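Local atomic coordinates of glucosamine-6-phosphate deaminase (Bacillus subtilis, PDB entry 2BKX), a protein that is a bacterial enzyme of Rossmann-like alpha/beta fold, whose single chain holds fructose -6-phosphate in a pocket at the ends of its central strands. Residues A30-A35 with T126-L131; T62-D67 with L180-Q185; F100-N105 with R114-L119; G137-N142 with F218-L223. All coordinates share one frame; numbering follows the deposited sequence. Where two conformers were deposited one is given.

Interaction 1 (A30-A35 with T126-L131). With F6R (fructose -6-phosphate), chain C.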
# COMPACT_ATOMS: atom_id res chain seq x y z
N ALA A 30 5.28 16.84 -0.20
CA ALA A 30 5.25 15.55 -0.86
C ALA A 30 3.88 14.95 -0.84
O ALA A 30 3.09 15.21 0.06
CB ALA A 30 6.21 14.59 -0.25
N VAL A 31 3.61 14.15 -1.87
CA VAL A 31 2.45 13.32 -1.98
C VAL A 31 2.90 11.89 -1.69
O VAL A 31 3.71 11.33 -2.45
CB VAL A 31 1.83 13.40 -3.40
CG1 VAL A 31 0.61 12.50 -3.47
CG2 VAL A 31 1.45 14.86 -3.72
N LEU A 32 2.39 11.31 -0.61
CA LEU A 32 2.77 9.97 -0.24
C LEU A 32 1.65 9.02 -0.60
O LEU A 32 0.50 9.21 -0.19
CB LEU A 32 2.99 9.84 1.29
CG LEU A 32 3.84 10.91 1.99
CD1 LEU A 32 3.85 10.59 3.47
CD2 LEU A 32 5.24 10.97 1.40
N GLY A 33 1.99 7.96 -1.31
CA GLY A 33 1.07 6.86 -1.53
C GLY A 33 1.22 5.87 -0.41
O GLY A 33 2.34 5.46 -0.13
N LEU A 34 0.10 5.47 0.22
CA LEU A 34 0.16 4.69 1.44
C LEU A 34 -0.65 3.40 1.29
O LEU A 34 -1.50 3.27 0.42
CB LEU A 34 -0.37 5.53 2.62
CG LEU A 34 0.50 6.76 2.92
CD1 LEU A 34 -0.16 7.52 4.08
CD2 LEU A 34 1.94 6.41 3.26
N ALA A 35 -0.34 2.46 2.18
CA ALA A 35 -0.89 1.12 2.18
C ALA A 35 -1.41 0.74 3.56
O ALA A 35 -0.95 1.27 4.58
CB ALA A 35 0.20 0.13 1.81
N THR A 126 2.26 10.44 -7.13
CA THR A 126 2.96 10.31 -5.84
C THR A 126 4.49 10.50 -5.91
O THR A 126 5.15 10.12 -6.92
CB THR A 126 2.61 8.95 -5.21
OG1 THR A 126 3.12 7.90 -6.05
CG2 THR A 126 1.12 8.81 -5.06
N ASP A 127 5.09 11.04 -4.85
CA ASP A 127 6.51 11.12 -4.66
C ASP A 127 7.12 9.80 -4.18
O ASP A 127 8.28 9.47 -4.48
CB ASP A 127 6.88 12.26 -3.71
CG ASP A 127 6.62 13.60 -4.33
OD1 ASP A 127 7.45 13.98 -5.18
OD2 ASP A 127 5.55 14.23 -4.05
N ILE A 128 6.35 9.08 -3.37
CA ILE A 128 6.72 7.72 -3.00
C ILE A 128 5.43 6.93 -2.87
O ILE A 128 4.42 7.49 -2.47
CB ILE A 128 7.54 7.63 -1.70
CG1 ILE A 128 8.17 6.24 -1.52
CG2 ILE A 128 6.68 8.06 -0.49
CD1 ILE A 128 9.17 6.22 -0.37
N GLN A 129 5.47 5.64 -3.21
CA GLN A 129 4.29 4.77 -3.05
C GLN A 129 4.74 3.56 -2.24
O GLN A 129 5.56 2.77 -2.70
CB GLN A 129 3.74 4.34 -4.40
CG GLN A 129 2.58 3.36 -4.30
CD GLN A 129 1.35 3.97 -3.68
OE1 GLN A 129 0.73 4.85 -4.29
NE2 GLN A 129 0.94 3.49 -2.49
N LEU A 130 4.19 3.44 -1.02
CA LEU A 130 4.35 2.26 -0.20
C LEU A 130 3.41 1.15 -0.70
O LEU A 130 2.25 1.40 -1.04
CB LEU A 130 4.04 2.57 1.26
CG LEU A 130 4.80 3.56 2.13
CD1 LEU A 130 4.34 3.48 3.60
CD2 LEU A 130 6.22 3.32 2.00
N LEU A 131 3.93 -0.07 -0.76
CA LEU A 131 3.17 -1.23 -1.18
C LEU A 131 3.43 -2.38 -0.22
O LEU A 131 4.50 -2.48 0.38
CB LEU A 131 3.62 -1.74 -2.56
CG LEU A 131 3.45 -0.84 -3.72
CD1 LEU A 131 4.03 -1.48 -4.99
CD2 LEU A 131 1.98 -0.47 -3.94
C1 F6R C . -2.51 -2.56 1.09
C2 F6R C . -2.82 -3.40 -0.13
C3 F6R C . -2.64 -4.92 -0.23
C4 F6R C . -1.74 -5.52 0.88
C5 F6R C . -1.54 -7.02 0.76
C6 F6R C . -0.70 -7.56 1.91
O1 F6R C . -3.14 -1.27 1.03
O2 F6R C . -3.19 -2.81 -1.11
O3 F6R C . -1.98 -5.22 -1.45
O4 F6R C . -0.48 -4.87 0.83
O5 F6R C . -2.78 -7.71 0.68
O6 F6R C . -1.44 -7.41 3.13
P F6R C . -0.71 -7.67 4.52
O1P F6R C . 0.28 -6.56 4.70
O2P F6R C . -0.01 -9.00 4.38
O3P F6R C . -1.77 -7.66 5.57

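Interaction 2 (T62-D67 with L180-Q185). With F6R (fructose -6-phosphate), chain C.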
# COMPACT_ATOMS: atom_id res chain seq x y z
N THR A 62 0.56 15.57 1.57
CA THR A 62 -0.69 15.02 1.04
C THR A 62 -0.52 13.52 0.95
O THR A 62 0.57 13.07 0.65
CB THR A 62 -0.97 15.59 -0.38
OG1 THR A 62 -1.10 17.02 -0.27
CG2 THR A 62 -2.20 14.99 -0.99
N THR A 63 -1.59 12.76 1.20
CA THR A 63 -1.51 11.31 1.01
C THR A 63 -2.64 10.77 0.17
O THR A 63 -3.77 11.31 0.19
CB THR A 63 -1.46 10.57 2.36
OG1 THR A 63 -2.70 10.67 3.06
CG2 THR A 63 -0.38 11.14 3.26
N VAL A 64 -2.33 9.68 -0.55
CA VAL A 64 -3.33 8.92 -1.30
C VAL A 64 -3.14 7.44 -0.92
O VAL A 64 -2.01 6.94 -0.89
CB VAL A 64 -3.26 9.11 -2.83
CG1 VAL A 64 -3.64 10.54 -3.16
CG2 VAL A 64 -1.90 8.83 -3.38
N ASN A 65 -4.24 6.77 -0.61
CA ASN A 65 -4.17 5.36 -0.27
C ASN A 65 -4.48 4.48 -1.48
O ASN A 65 -5.22 4.87 -2.39
CB ASN A 65 -5.12 5.02 0.88
CG ASN A 65 -4.41 4.95 2.20
OD1 ASN A 65 -4.17 3.81 2.74
ND2 ASN A 65 -4.00 6.07 2.70
N LEU A 66 -3.93 3.28 -1.46
CA LEU A 66 -4.12 2.32 -2.53
C LEU A 66 -5.55 1.90 -2.73
O LEU A 66 -6.00 1.71 -3.86
CB LEU A 66 -3.29 1.05 -2.27
CG LEU A 66 -1.80 1.16 -2.45
CD1 LEU A 66 -1.08 -0.04 -1.83
CD2 LEU A 66 -1.44 1.24 -3.91
N ASP A 67 -6.26 1.67 -1.63
CA ASP A 67 -7.48 0.89 -1.74
C ASP A 67 -8.45 1.09 -0.61
O ASP A 67 -8.13 1.66 0.44
CB ASP A 67 -7.17 -0.61 -1.97
CG ASP A 67 -6.07 -1.16 -1.16
OD1 ASP A 67 -5.39 -2.01 -1.77
OD2 ASP A 67 -5.87 -0.80 0.04
N LEU A 180 -12.21 -1.13 -4.15
CA LEU A 180 -11.72 -0.09 -5.05
C LEU A 180 -10.21 -0.01 -4.89
O LEU A 180 -9.73 0.03 -3.76
CB LEU A 180 -12.32 1.26 -4.66
CG LEU A 180 -13.80 1.44 -4.94
CD1 LEU A 180 -14.67 0.53 -4.10
CD2 LEU A 180 -14.17 2.89 -4.70
N THR A 181 -9.46 -0.03 -5.99
CA THR A 181 -8.00 -0.00 -5.90
C THR A 181 -7.39 0.86 -7.01
O THR A 181 -7.85 0.86 -8.15
CB THR A 181 -7.42 -1.43 -6.01
OG1 THR A 181 -6.00 -1.40 -5.78
CG2 THR A 181 -7.74 -2.12 -7.29
N MET A 182 -6.35 1.57 -6.64
CA MET A 182 -5.43 2.16 -7.61
C MET A 182 -5.01 1.06 -8.54
O MET A 182 -4.82 -0.08 -8.09
CB MET A 182 -4.19 2.65 -6.93
CG MET A 182 -4.33 3.90 -6.29
SD MET A 182 -2.63 4.32 -5.69
CE MET A 182 -3.42 5.20 -4.84
N GLY A 183 -4.88 1.36 -9.83
CA GLY A 183 -4.43 0.35 -10.77
C GLY A 183 -2.93 0.21 -10.83
O GLY A 183 -2.17 0.96 -10.16
N ILE A 184 -2.48 -0.75 -11.61
CA ILE A 184 -1.06 -0.95 -11.76
C ILE A 184 -0.38 0.26 -12.40
O ILE A 184 0.71 0.66 -11.98
CB ILE A 184 -0.75 -2.26 -12.50
CG1 ILE A 184 -1.28 -3.45 -11.70
CG2 ILE A 184 0.74 -2.40 -12.80
CD1 ILE A 184 -1.14 -4.79 -12.32
N GLN A 185 -1.01 0.86 -13.42
CA GLN A 185 -0.41 2.04 -14.00
C GLN A 185 -0.41 3.20 -13.01
O GLN A 185 0.52 4.01 -12.96
CB GLN A 185 -1.10 2.43 -15.31
CG GLN A 185 -0.52 3.66 -15.94
CD GLN A 185 0.90 3.49 -16.37
OE1 GLN A 185 1.16 2.76 -17.30
NE2 GLN A 185 1.81 4.21 -15.73
C1 F6R C . -2.51 -2.56 1.09
C2 F6R C . -2.82 -3.40 -0.13
C3 F6R C . -2.64 -4.92 -0.23
C4 F6R C . -1.74 -5.52 0.88
C5 F6R C . -1.54 -7.02 0.76
C6 F6R C . -0.70 -7.56 1.91
O1 F6R C . -3.14 -1.27 1.03
O2 F6R C . -3.19 -2.81 -1.11
O3 F6R C . -1.98 -5.22 -1.45
O4 F6R C . -0.48 -4.87 0.83
O5 F6R C . -2.78 -7.71 0.68
O6 F6R C . -1.44 -7.41 3.13
P F6R C . -0.71 -7.67 4.52
O1P F6R C . 0.28 -6.56 4.70
O2P F6R C . -0.01 -9.00 4.38
O3P F6R C . -1.77 -7.66 5.57

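Interaction 3 (F100-N105 with R114-L119)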
# COMPACT_ATOMS: atom_id res chain seq x y z
N PHE A 100 -6.39 11.39 1.28
CA PHE A 100 -7.35 10.89 0.35
C PHE A 100 -7.34 9.36 0.31
O PHE A 100 -6.28 8.72 0.31
CB PHE A 100 -7.04 11.45 -1.04
CG PHE A 100 -7.06 12.96 -1.08
CD1 PHE A 100 -5.89 13.68 -1.23
CD2 PHE A 100 -8.23 13.66 -0.90
CE1 PHE A 100 -5.92 15.06 -1.25
CE2 PHE A 100 -8.25 15.03 -0.94
CZ PHE A 100 -7.11 15.73 -1.11
N ILE A 101 -8.55 8.79 0.30
CA ILE A 101 -8.76 7.36 0.27
C ILE A 101 -10.03 7.14 -0.56
O ILE A 101 -10.98 7.91 -0.43
CB ILE A 101 -8.93 6.82 1.71
CG1 ILE A 101 -7.76 7.22 2.64
CG2 ILE A 101 -9.15 5.33 1.70
CD1 ILE A 101 -7.94 6.85 4.09
N PRO A 102 -10.08 6.09 -1.39
CA PRO A 102 -11.33 5.91 -2.18
C PRO A 102 -12.53 5.70 -1.29
O PRO A 102 -12.41 5.07 -0.25
CB PRO A 102 -11.03 4.67 -3.01
CG PRO A 102 -9.56 4.60 -3.04
CD PRO A 102 -9.07 5.09 -1.74
N ASN A 103 -13.68 6.26 -1.67
CA ASN A 103 -14.89 6.12 -0.90
C ASN A 103 -15.63 4.85 -1.30
O ASN A 103 -16.34 4.84 -2.30
CB ASN A 103 -15.80 7.35 -1.08
CG ASN A 103 -17.10 7.24 -0.33
OD1 ASN A 103 -17.30 6.32 0.48
ND2 ASN A 103 -18.01 8.19 -0.60
N GLY A 104 -15.44 3.78 -0.52
CA GLY A 104 -16.07 2.50 -0.81
C GLY A 104 -17.57 2.50 -0.60
O GLY A 104 -18.24 1.55 -0.99
N ASN A 105 -18.10 3.56 -0.01
CA ASN A 105 -19.52 3.68 0.27
C ASN A 105 -20.21 4.62 -0.73
O ASN A 105 -21.41 4.92 -0.56
CB ASN A 105 -19.72 4.20 1.69
CG ASN A 105 -20.97 3.63 2.32
OD1 ASN A 105 -21.83 4.37 2.81
ND2 ASN A 105 -21.11 2.31 2.27
N ARG A 114 -13.08 6.81 -11.17
CA ARG A 114 -12.65 7.80 -12.15
C ARG A 114 -12.24 9.09 -11.48
O ARG A 114 -11.19 9.63 -11.81
CB ARG A 114 -13.73 8.06 -13.21
CG ARG A 114 -13.89 6.94 -14.18
CD ARG A 114 -14.81 7.27 -15.36
NE ARG A 114 -16.06 7.93 -14.97
CZ ARG A 114 -17.25 7.34 -14.85
NH1 ARG A 114 -18.29 8.06 -14.48
NH2 ARG A 114 -17.41 6.05 -15.08
N ARG A 115 -13.03 9.56 -10.52
CA ARG A 115 -12.67 10.80 -9.80
C ARG A 115 -11.40 10.63 -9.00
O ARG A 115 -10.60 11.55 -8.91
CB ARG A 115 -13.78 11.24 -8.85
CG ARG A 115 -15.08 11.71 -9.52
CD ARG A 115 -16.08 12.32 -8.51
NE ARG A 115 -16.51 11.37 -7.47
CZ ARG A 115 -17.63 10.62 -7.49
NH1 ARG A 115 -18.49 10.72 -8.51
NH2 ARG A 115 -17.89 9.77 -6.49
N TYR A 116 -11.19 9.44 -8.45
CA TYR A 116 -10.00 9.21 -7.63
C TYR A 116 -8.77 9.26 -8.49
O TYR A 116 -7.75 9.84 -8.11
CB TYR A 116 -10.10 7.88 -6.89
CG TYR A 116 -9.08 7.73 -5.74
CD1 TYR A 116 -9.25 8.41 -4.57
CD2 TYR A 116 -7.96 6.92 -5.87
CE1 TYR A 116 -8.37 8.24 -3.52
CE2 TYR A 116 -7.04 6.76 -4.85
CZ TYR A 116 -7.26 7.43 -3.66
OH TYR A 116 -6.41 7.31 -2.57
N GLU A 117 -8.83 8.61 -9.66
CA GLU A 117 -7.69 8.61 -10.57
C GLU A 117 -7.39 10.05 -11.00
O GLU A 117 -6.24 10.46 -11.09
CB GLU A 117 -7.96 7.74 -11.78
CG GLU A 117 -6.78 7.58 -12.73
CD GLU A 117 -5.66 6.71 -12.21
OE1 GLU A 117 -5.92 5.69 -11.53
OE2 GLU A 117 -4.49 7.00 -12.52
N GLN A 118 -8.44 10.81 -11.30
CA GLN A 118 -8.28 12.21 -11.68
C GLN A 118 -7.63 13.03 -10.57
O GLN A 118 -6.78 13.88 -10.83
CB GLN A 118 -9.62 12.78 -12.16
CG GLN A 118 -10.00 12.29 -13.54
CD GLN A 118 -11.46 12.34 -13.87
OE1 GLN A 118 -11.88 11.86 -14.95
NE2 GLN A 118 -12.25 12.91 -13.00
N LEU A 119 -7.99 12.73 -9.32
CA LEU A 119 -7.39 13.41 -8.19
C LEU A 119 -5.93 13.10 -8.10
O LEU A 119 -5.12 13.98 -7.92
CB LEU A 119 -8.12 13.01 -6.94
CG LEU A 119 -7.55 13.50 -5.61
CD1 LEU A 119 -7.48 15.02 -5.55
CD2 LEU A 119 -8.44 12.93 -4.53

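Interaction 4 (G137-N142 with F218-L223). With F6R (fructose -6-phosphate), chain C.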
# COMPACT_ATOMS: atom_id res chain seq x y z
N GLY A 137 0.91 -12.36 -5.11
CA GLY A 137 1.58 -11.33 -5.87
C GLY A 137 0.79 -10.08 -6.17
O GLY A 137 1.31 -9.19 -6.83
N HIS A 138 -0.43 -9.96 -5.63
CA HIS A 138 -1.16 -8.73 -5.88
C HIS A 138 -0.44 -7.53 -5.30
O HIS A 138 0.27 -7.63 -4.31
CB HIS A 138 -2.64 -8.79 -5.47
CG HIS A 138 -2.95 -8.79 -4.01
ND1 HIS A 138 -3.91 -9.62 -3.50
CD2 HIS A 138 -2.52 -8.05 -2.97
CE1 HIS A 138 -4.05 -9.40 -2.20
NE2 HIS A 138 -3.22 -8.44 -1.86
N ILE A 139 -0.66 -6.39 -5.92
CA ILE A 139 -0.26 -5.08 -5.41
C ILE A 139 -1.50 -4.20 -5.46
O ILE A 139 -2.30 -4.30 -6.37
CB ILE A 139 0.96 -4.46 -6.13
CG1 ILE A 139 0.74 -4.37 -7.63
CG2 ILE A 139 2.21 -5.28 -5.81
CD1 ILE A 139 1.83 -3.59 -8.40
N GLY A 140 -1.70 -3.39 -4.45
CA GLY A 140 -3.04 -2.90 -4.17
C GLY A 140 -3.98 -4.09 -4.11
O GLY A 140 -3.62 -5.13 -3.56
N PHE A 141 -5.16 -3.98 -4.71
CA PHE A 141 -6.00 -5.16 -4.94
C PHE A 141 -6.08 -5.52 -6.42
O PHE A 141 -7.11 -6.04 -6.93
CB PHE A 141 -7.38 -5.03 -4.31
CG PHE A 141 -7.41 -5.16 -2.80
CD1 PHE A 141 -8.25 -4.34 -2.10
CD2 PHE A 141 -6.66 -6.13 -2.11
CE1 PHE A 141 -8.40 -4.49 -0.70
CE2 PHE A 141 -6.78 -6.24 -0.71
CZ PHE A 141 -7.65 -5.44 -0.03
N ASN A 142 -4.98 -5.27 -7.12
CA ASN A 142 -4.81 -5.73 -8.50
C ASN A 142 -4.42 -7.19 -8.50
O ASN A 142 -3.27 -7.52 -8.22
CB ASN A 142 -3.76 -4.89 -9.22
CG ASN A 142 -4.14 -3.45 -9.29
OD1 ASN A 142 -4.99 -3.06 -10.11
ND2 ASN A 142 -3.50 -2.63 -8.47
N PHE A 218 1.34 -12.52 -12.20
CA PHE A 218 1.98 -12.14 -10.93
C PHE A 218 2.12 -10.61 -10.89
O PHE A 218 3.12 -10.04 -11.38
CB PHE A 218 3.33 -12.82 -10.80
CG PHE A 218 3.89 -12.77 -9.44
CD1 PHE A 218 3.38 -13.55 -8.44
CD2 PHE A 218 4.94 -11.90 -9.15
CE1 PHE A 218 3.90 -13.48 -7.17
CE2 PHE A 218 5.44 -11.78 -7.89
CZ PHE A 218 4.92 -12.55 -6.89
N PRO A 219 1.09 -9.90 -10.39
CA PRO A 219 1.01 -8.45 -10.54
C PRO A 219 2.26 -7.68 -10.12
O PRO A 219 2.65 -6.73 -10.77
CB PRO A 219 -0.24 -8.08 -9.71
CG PRO A 219 -1.10 -9.30 -9.80
CD PRO A 219 -0.18 -10.46 -9.85
N ALA A 220 2.88 -8.11 -9.02
CA ALA A 220 4.04 -7.39 -8.51
C ALA A 220 5.22 -7.39 -9.52
O ALA A 220 6.14 -6.60 -9.41
CB ALA A 220 4.51 -7.98 -7.20
N SER A 221 5.19 -8.31 -10.48
CA SER A 221 6.23 -8.35 -11.50
C SER A 221 6.26 -7.12 -12.37
O SER A 221 7.28 -6.83 -12.99
CB SER A 221 6.10 -9.61 -12.36
OG SER A 221 5.05 -9.55 -13.29
N ALA A 222 5.16 -6.35 -12.40
CA ALA A 222 5.16 -5.06 -13.07
C ALA A 222 6.25 -4.15 -12.53
O ALA A 222 6.74 -3.24 -13.20
CB ALA A 222 3.81 -4.39 -12.92
N LEU A 223 6.63 -4.34 -11.28
CA LEU A 223 7.64 -3.48 -10.66
C LEU A 223 9.02 -3.63 -11.29
O LEU A 223 9.88 -2.76 -11.13
CB LEU A 223 7.73 -3.80 -9.17
CG LEU A 223 6.43 -3.50 -8.39
CD1 LEU A 223 6.59 -3.90 -6.95
CD2 LEU A 223 5.97 -2.05 -8.51
C1 F6R C . -2.51 -2.56 1.09
C2 F6R C . -2.82 -3.40 -0.13
C3 F6R C . -2.64 -4.92 -0.23
C4 F6R C . -1.74 -5.52 0.88
C5 F6R C . -1.54 -7.02 0.76
C6 F6R C . -0.70 -7.56 1.91
O1 F6R C . -3.14 -1.27 1.03
O2 F6R C . -3.19 -2.81 -1.11
O3 F6R C . -1.98 -5.22 -1.45
O4 F6R C . -0.48 -4.87 0.83
O5 F6R C . -2.78 -7.71 0.68
O6 F6R C . -1.44 -7.41 3.13
P F6R C . -0.71 -7.67 4.52
O1P F6R C . 0.28 -6.56 4.70
O2P F6R C . -0.01 -9.00 4.38
O3P F6R C . -1.77 -7.66 5.57

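Interaction 1 (A30-A35 with T126-L131)
Strands Val31-Leu34 and Ile128-Leu131 run parallel, their axes 12° apart, and Gly33 makes two bonds to the same neighbour, straddling Gln129: its N donates to Ile128 O (2.7 Å) and its O accepts from Leu130 N (2.9 Å). Ahead of these bonds, Asp127 extends the pairing with backbone and side chain together. Its N donates to Val31 O, while OD2 offers the anti lone pair to Val31 N at 2.9 Å along an almost straight N-H line (176°). A carboxylate oxygen thus takes the place that a strand carbonyl would fill, and OD1 turns to a salt bridge with Lys27. On the face that carries Gln129, Gly33 offers bare backbone, and the Gln129 chain, with CG anti to its backbone N (176°), bends over it at chi2, CD coming 3.6 Å from Gly33 CA. The amide plane also contains Leu130 O, to which NE2 donates at 2.9 Å. On the face of Leu32 and Ile128 the strands meet through apolar branches, Leu32 CD2 touching Ile128 CG2 at 3.8 Å. Leu34 CD2 rests on Leu130 CD1, the two leucines running alongside each other. As is usual for Rossmann-like sheets, the ligand lies at the C-terminal strand ends, with Ala35 just past strand 31-34. A buried amide placed over glycine, its NE2 held by its own strand, lets a polar side chain fit within the core.

Interaction 2 (T62-D67 with L180-Q185)
Val64 faces the side chain of Met182, the two crossing at about a right angle, where strand 62-69 of the central sheet meets the end of strand 178-181. The encounter is antiparallel, a reversal within a largely parallel Rossmann-like sheet, and it lies at the ligand pocket. The extended Met182 chain runs back toward Val64 and, one residue on, toward the carbonyl of Asn65, although the placing of its terminal methyl is doubtful. Leu66 forms the main join. Its O receives Met182 N at 2.8 Å, the N-H pointing nearly straight at the oxygen (171°). The same oxygen lies 3.3 Å from Thr181 CA in a C-H...O contact, so polar and weakly polar donors both converge on one carbonyl. The two branches of Leu66 part company: CD2 reaches Met182 SD at 3.8 Å, whereas CD1 lies 3.6 Å from O2 of fructose -6-phosphate. One leucine therefore lines the pocket and packs against the sulfur at once. Asp67 then pairs with Thr181 as a non-hydrogen-bonded antiparallel pair, their CA atoms 4.3 Å apart, and its CA comes close to Leu180 O. Beyond it, Thr181 OG1 is itself tied to Met182 O and to Phe141 N. In the conformer given, chi1 of Asp67 (42°) puts CG between the backbone N and the carbonyl carbon, and OD2 accepts a hydrogen bond from fructose -6-phosphate O1 at 2.9 Å.

Interaction 3 (F100-N105 with R114-L119)
Pro102 lies over the ring of Tyr116 almost centrally, its CG 3.7 Å from the ring centroid and only 11° off the ring normal, a CH-pi contact of textbook shape. While CG covers the centre, CD lies toward the phenol end, 3.5 Å from Tyr116 CZ. A second CH-pi contact reverses the roles. Here the helix supplies the aliphatic group and the end of strand 99-100 the aromatic one: Leu119 CD2 sits over a face of Phe100, 4.0 Å from the centroid but displaced toward the rim, with the two side chains at about a right angle. Three residues apart, Tyr116 and Leu119 leave the same side of the helix; with CG anti to the backbone N (-165° and 174°) each reaches out to the other segment. The carbonyl carbon of Phe100 lies at the edge of the Tyr116 ring, near its plane, and the hydroxyl beyond is hydrogen-bonded to Asn65 O of strand 62-69. The contact joins helix 109-122 to the end of strand 99-100: Phe100 also packs on Val64 of strand 62-69, and Ile101 turns away toward helix 80-89.

Interaction 4 (G137-N142 with F218-L223)
Gly137 O accepts the N-H of Ala220 at 2.9 Å, the one hydrogen bond that ties the two segments together. Beside it the ring of Phe218 lays a face against Gly137 CA, CE1 approaching to 3.4 Å; with no side chain on that carbon, the aromatic can come so near the backbone. Pro219 wedges into the next place along, where its CG lies 3.2 Å from Asn142 O, a buried carbonyl with no polar partner in the model. Ile139 completes the apolar side: CG2 meets Ala220 CB at 3.8 Å, and CD1 extends toward Leu223. Pro219-Leu223 begins a 3-10 segment, while 137-142 belongs to the loop that follows parallel strand 128-131, on the ligand side of the Rossmann-like sheet. From this loop His138 and Gly140 reach the pocket. His138 NE2 and fructose -6-phosphate O5 share a hydrogen bond of 2.7 Å lying in the plane of the imidazole; ND1 is bonded to Glu143 OE1, so both ring nitrogens have partners, which would hold the ring's rotation. Gly140 O accepts from fructose -6-phosphate O3 at 2.7 Å. Asn142 N, bonded to Ile139 O, closes a beta turn close to type II' over Gly140 and Phe141, and ND2 grips that oxygen from the other face while also bonding to Met182 O. In the second segment, Phe218 O likewise has two donors, Ser221 N and, at 2.8 Å, Ser221 OG.

Interactions 1 and 2 share the central sheet, where strands 31-34 and 62-69 are neighbours, and their centres lie 9 Å apart. Interactions 2 and 3, centres 8 Å apart, are joined through strand 62-69 and the Tyr116 hydroxyl. Along the chain interaction 3 is nested within the loops closed by interactions 1 and 2. Interaction 4 is in series with interaction 1, but its segments alternate with those of interaction 2, whose Met182 and Thr181 bond to Asn142 and Phe141 of interaction 4. Interactions 1, 2 and 4 all touch fructose -6-phosphate, so the pocket is assembled from widely separated parts of the chain. Interaction 3 is centred 15 Å from the centre of the chain, on the helix 109-122 side.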